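PDB 6YGA: N-alpha-acetyltransferase 30 from Saccharomyces cerevisiae, which catalyses, as the catalytic subunit of the NatC complex, transfer of an acetyl group from acetyl-CoA to the N-terminal methionine of proteins. Local coordinates for residues M1-D9 with P44-K54. Sequence-based numbering, arbitrary orientation.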
loop_
_atom_site.group_PDB
_atom_site.type_symbol
_atom_site.label_atom_id
_atom_site.label_comp_id
_atom_site.label_asym_id
_atom_site.label_seq_id
_atom_site.Cartn_x
_atom_site.Cartn_y
_atom_site.Cartn_z
HETATM N N MSE A 1 -3.690 -38.475 -22.150
HETATM C CA MSE A 1 -3.616 -37.037 -22.367
HETATM C C MSE A 1 -2.715 -36.692 -23.553
HETATM O O MSE A 1 -1.593 -37.188 -23.650
HETATM C CB MSE A 1 -3.107 -36.348 -21.105
HETATM C CG MSE A 1 -3.437 -34.883 -21.022
HETATM SE SE MSE A 1 -2.761 -34.108 -19.374
HETATM C CE MSE A 1 -0.861 -34.348 -19.702
ATOM N N GLU A 2 -3.214 -35.833 -24.463
ATOM C CA GLU A 2 -2.451 -35.374 -25.630
ATOM C C GLU A 2 -2.748 -33.883 -25.811
ATOM O O GLU A 2 -3.564 -33.482 -26.643
ATOM C CB GLU A 2 -2.799 -36.177 -26.884
ATOM C CG GLU A 2 -1.714 -36.168 -27.952
ATOM C CD GLU A 2 -2.246 -36.496 -29.334
ATOM O OE1 GLU A 2 -2.823 -35.594 -29.977
ATOM O OE2 GLU A 2 -2.090 -37.654 -29.775
ATOM N N ILE A 3 -2.068 -33.052 -25.022
ATOM C CA ILE A 3 -2.378 -31.629 -24.990
ATOM C C ILE A 3 -1.815 -30.936 -26.226
ATOM O O ILE A 3 -0.673 -31.178 -26.636
ATOM C CB ILE A 3 -1.837 -30.998 -23.697
ATOM C CG1 ILE A 3 -2.421 -31.716 -22.479
ATOM C CG2 ILE A 3 -2.181 -29.525 -23.633
ATOM C CD1 ILE A 3 -3.930 -31.655 -22.405
ATOM N N VAL A 4 -2.626 -30.067 -26.827
ATOM C CA VAL A 4 -2.252 -29.297 -28.008
ATOM C C VAL A 4 -2.441 -27.821 -27.687
ATOM O O VAL A 4 -3.479 -27.430 -27.142
ATOM C CB VAL A 4 -3.086 -29.704 -29.237
ATOM C CG1 VAL A 4 -2.726 -28.848 -30.439
ATOM C CG2 VAL A 4 -2.886 -31.180 -29.549
ATOM N N TYR A 5 -1.437 -27.010 -28.017
ATOM C CA TYR A 5 -1.438 -25.575 -27.756
ATOM C C TYR A 5 -1.544 -24.837 -29.084
ATOM O O TYR A 5 -0.690 -25.009 -29.959
ATOM C CB TYR A 5 -0.173 -25.160 -27.005
ATOM C CG TYR A 5 0.081 -25.977 -25.761
ATOM C CD1 TYR A 5 0.826 -27.148 -25.816
ATOM C CD2 TYR A 5 -0.431 -25.584 -24.533
ATOM C CE1 TYR A 5 1.054 -27.903 -24.683
ATOM C CE2 TYR A 5 -0.207 -26.332 -23.392
ATOM C CZ TYR A 5 0.538 -27.490 -23.474
ATOM O OH TYR A 5 0.768 -28.245 -22.349
ATOM N N LYS A 6 -2.575 -24.015 -29.229
ATOM C CA LYS A 6 -2.891 -23.367 -30.492
ATOM C C LYS A 6 -3.313 -21.929 -30.238
ATOM O O LYS A 6 -3.776 -21.597 -29.142
ATOM C CB LYS A 6 -4.000 -24.125 -31.232
ATOM C CG LYS A 6 -5.144 -24.565 -30.337
ATOM C CD LYS A 6 -5.763 -25.861 -30.830
ATOM C CE LYS A 6 -6.350 -25.701 -32.219
ATOM N NZ LYS A 6 -6.852 -26.997 -32.749
ATOM N N PRO A 7 -3.145 -21.050 -31.222
ATOM C CA PRO A 7 -3.609 -19.669 -31.058
ATOM C C PRO A 7 -5.126 -19.585 -31.112
ATOM O O PRO A 7 -5.812 -20.472 -31.625
ATOM C CB PRO A 7 -2.974 -18.930 -32.242
ATOM C CG PRO A 7 -1.866 -19.823 -32.713
ATOM C CD PRO A 7 -2.349 -21.214 -32.448
ATOM N N LEU A 8 -5.647 -18.485 -30.579
ATOM C CA LEU A 8 -7.088 -18.269 -30.568
ATOM C C LEU A 8 -7.619 -17.988 -31.972
ATOM O O LEU A 8 -7.019 -17.236 -32.744
ATOM C CB LEU A 8 -7.439 -17.105 -29.645
ATOM C CG LEU A 8 -8.849 -16.535 -29.819
ATOM C CD1 LEU A 8 -9.885 -17.398 -29.115
ATOM C CD2 LEU A 8 -8.917 -15.098 -29.339
ATOM N N ASP A 9 -8.758 -18.603 -32.296
ATOM C CA ASP A 9 -9.519 -18.287 -33.501
ATOM C C ASP A 9 -10.601 -17.288 -33.112
ATOM O O ASP A 9 -11.589 -17.657 -32.470
ATOM C CB ASP A 9 -10.137 -19.542 -34.117
ATOM C CG ASP A 9 -10.827 -19.263 -35.446
ATOM O OD1 ASP A 9 -10.621 -18.167 -36.009
ATOM O OD2 ASP A 9 -11.575 -20.142 -35.928
ATOM N N PRO A 44 -5.697 -10.459 -30.669
ATOM C CA PRO A 44 -6.076 -11.867 -30.865
ATOM C C PRO A 44 -4.878 -12.788 -30.964
ATOM O O PRO A 44 -4.974 -13.965 -30.600
ATOM C CB PRO A 44 -6.878 -11.834 -32.173
ATOM C CG PRO A 44 -6.338 -10.661 -32.899
ATOM C CD PRO A 44 -6.016 -9.638 -31.851
ATOM N N GLU A 45 -3.738 -12.280 -31.425
ATOM C CA GLU A 45 -2.558 -13.111 -31.607
ATOM C C GLU A 45 -1.841 -13.420 -30.299
ATOM O O GLU A 45 -0.870 -14.184 -30.313
ATOM C CB GLU A 45 -1.585 -12.431 -32.575
ATOM C CG GLU A 45 -0.911 -11.180 -32.020
ATOM C CD GLU A 45 -1.799 -9.947 -32.059
ATOM O OE1 GLU A 45 -2.943 -10.043 -32.546
ATOM O OE2 GLU A 45 -1.344 -8.876 -31.609
ATOM N N LEU A 46 -2.295 -12.856 -29.180
ATOM C CA LEU A 46 -1.624 -13.001 -27.896
ATOM C C LEU A 46 -2.449 -13.806 -26.896
ATOM O O LEU A 46 -2.205 -13.729 -25.688
ATOM C CB LEU A 46 -1.281 -11.623 -27.329
ATOM C CG LEU A 46 -0.367 -10.758 -28.201
ATOM C CD1 LEU A 46 -0.018 -9.452 -27.493
ATOM C CD2 LEU A 46 0.893 -11.521 -28.584
ATOM N N THR A 47 -3.422 -14.576 -27.375
ATOM C CA THR A 47 -4.215 -15.465 -26.536
ATOM C C THR A 47 -4.085 -16.884 -27.067
ATOM O O THR A 47 -4.277 -17.124 -28.264
ATOM C CB THR A 47 -5.686 -15.039 -26.502
ATOM O OG1 THR A 47 -5.797 -13.761 -25.866
ATOM C CG2 THR A 47 -6.516 -16.048 -25.728
ATOM N N TYR A 48 -3.751 -17.818 -26.179
ATOM C CA TYR A 48 -3.541 -19.210 -26.545
ATOM C C TYR A 48 -4.420 -20.106 -25.689
ATOM O O TYR A 48 -4.758 -19.766 -24.553
ATOM C CB TYR A 48 -2.070 -19.620 -26.382
ATOM C CG TYR A 48 -1.180 -19.103 -27.484
ATOM C CD1 TYR A 48 -0.668 -17.813 -27.441
ATOM C CD2 TYR A 48 -0.858 -19.902 -28.572
ATOM C CE1 TYR A 48 0.144 -17.332 -28.454
ATOM C CE2 TYR A 48 -0.047 -19.433 -29.589
ATOM C CZ TYR A 48 0.451 -18.147 -29.526
ATOM O OH TYR A 48 1.258 -17.681 -30.540
ATOM N N ILE A 49 -4.784 -21.259 -26.248
ATOM C CA ILE A 49 -5.576 -22.256 -25.541
ATOM C C ILE A 49 -4.829 -23.583 -25.562
ATOM O O ILE A 49 -3.968 -23.834 -26.410
ATOM C CB ILE A 49 -6.987 -22.424 -26.143
ATOM C CG1 ILE A 49 -6.900 -22.640 -27.658
ATOM C CG2 ILE A 49 -7.858 -21.227 -25.803
ATOM C CD1 ILE A 49 -8.234 -22.908 -28.320
ATOM N N ALA A 50 -5.168 -24.435 -24.601
ATOM C CA ALA A 50 -4.690 -25.809 -24.548
ATOM C C ALA A 50 -5.898 -26.727 -24.634
ATOM O O ALA A 50 -6.889 -26.513 -23.930
ATOM C CB ALA A 50 -3.903 -26.079 -23.262
ATOM N N VAL A 51 -5.825 -27.730 -25.508
ATOM C CA VAL A 51 -6.892 -28.709 -25.673
ATOM C C VAL A 51 -6.293 -30.104 -25.543
ATOM O O VAL A 51 -5.128 -30.331 -25.882
ATOM C CB VAL A 51 -7.633 -28.553 -27.026
ATOM C CG1 VAL A 51 -8.259 -27.165 -27.145
ATOM C CG2 VAL A 51 -6.702 -28.833 -28.206
ATOM N N ASP A 52 -7.092 -31.037 -25.023
ATOM C CA ASP A 52 -6.704 -32.441 -24.911
ATOM C C ASP A 52 -7.268 -33.161 -26.129
ATOM O O ASP A 52 -8.486 -33.326 -26.251
ATOM C CB ASP A 52 -7.218 -33.055 -23.607
ATOM C CG ASP A 52 -6.760 -34.501 -23.403
ATOM O OD1 ASP A 52 -6.115 -35.081 -24.304
ATOM O OD2 ASP A 52 -7.050 -35.062 -22.324
ATOM N N ASN A 53 -6.382 -33.580 -27.033
ATOM C CA ASN A 53 -6.835 -34.179 -28.283
ATOM C C ASN A 53 -7.430 -35.563 -28.062
ATOM O O ASN A 53 -8.352 -35.961 -28.784
ATOM C CB ASN A 53 -5.676 -34.243 -29.277
ATOM C CG ASN A 53 -6.099 -33.891 -30.688
ATOM O OD1 ASN A 53 -7.268 -34.022 -31.047
ATOM N ND2 ASN A 53 -5.147 -33.440 -31.498
ATOM N N LYS A 54 -6.931 -36.304 -27.076
ATOM C CA LYS A 54 -7.434 -37.637 -26.774
ATOM C C LYS A 54 -8.550 -37.628 -25.737
ATOM O O LYS A 54 -8.993 -38.699 -25.312
ATOM C CB LYS A 54 -6.290 -38.537 -26.305
ATOM C CG LYS A 54 -5.279 -38.845 -27.395
ATOM C CD LYS A 54 -5.972 -39.370 -28.640
ATOM C CE LYS A 54 -5.085 -39.239 -29.862
ATOM N NZ LYS A 54 -5.842 -39.521 -31.112
#
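The ring of Tyr5 meets the methyl of Ala50 obliquely, its CE2 3.7 Å from Ala50 CB, and the ring of Tyr48 meets Pro7 in the same slanting way, CE2 lying 3.6 Å from Pro7 CG. Both rings extend toward helix 95-109, where Tyr5 touches Lys98 and Tyr48 touches Ile102 and Lys106; the small Ala50 leaves room for Tyr5 beside it. Ile3 shares the face of Tyr5 and Ala50, sending CD1 to Asp52 CB. Val4, Lys6, Ile49 and Val51 occupy the other face. There Ile49 holds CG1 between its backbone N and carbonyl carbon (chi1 51°), which brings this branch to 3.7 Å from Lys6 CG; here the lysine offers the aliphatic part of its chain to the isoleucine. Ile49 also packs on helix 13-26, as does Leu8.

The backbones pair through Val4 with Val51 and Lys6 with Ile49, two bonds each, the shortest being Val4 N to Val51 O at 2.7 Å. Pro7, lacking an N-H, suits a non-hydrogen-bonded position opposite Tyr48. Beyond Ile3 the carboxylate of Asp52 takes the place of a backbone acceptor: OD1 accepts Glu2 N at 3.0 Å, nearly straight but from above the carboxylate plane, while OD2 is hydrogen-bonded to Tyr90 OH. Glu2 O in turn takes Asn53 N at 2.8 Å, and the Glu2 carboxylate stands almost perpendicular (88°) to the Asn53 amide beside it.

This is the antiparallel pairing of the first two strands of the GNAT fold, joined by a helical connection, with strand 3-7 at the border of the sheet and strand 47-52 linking it to strand 61-72.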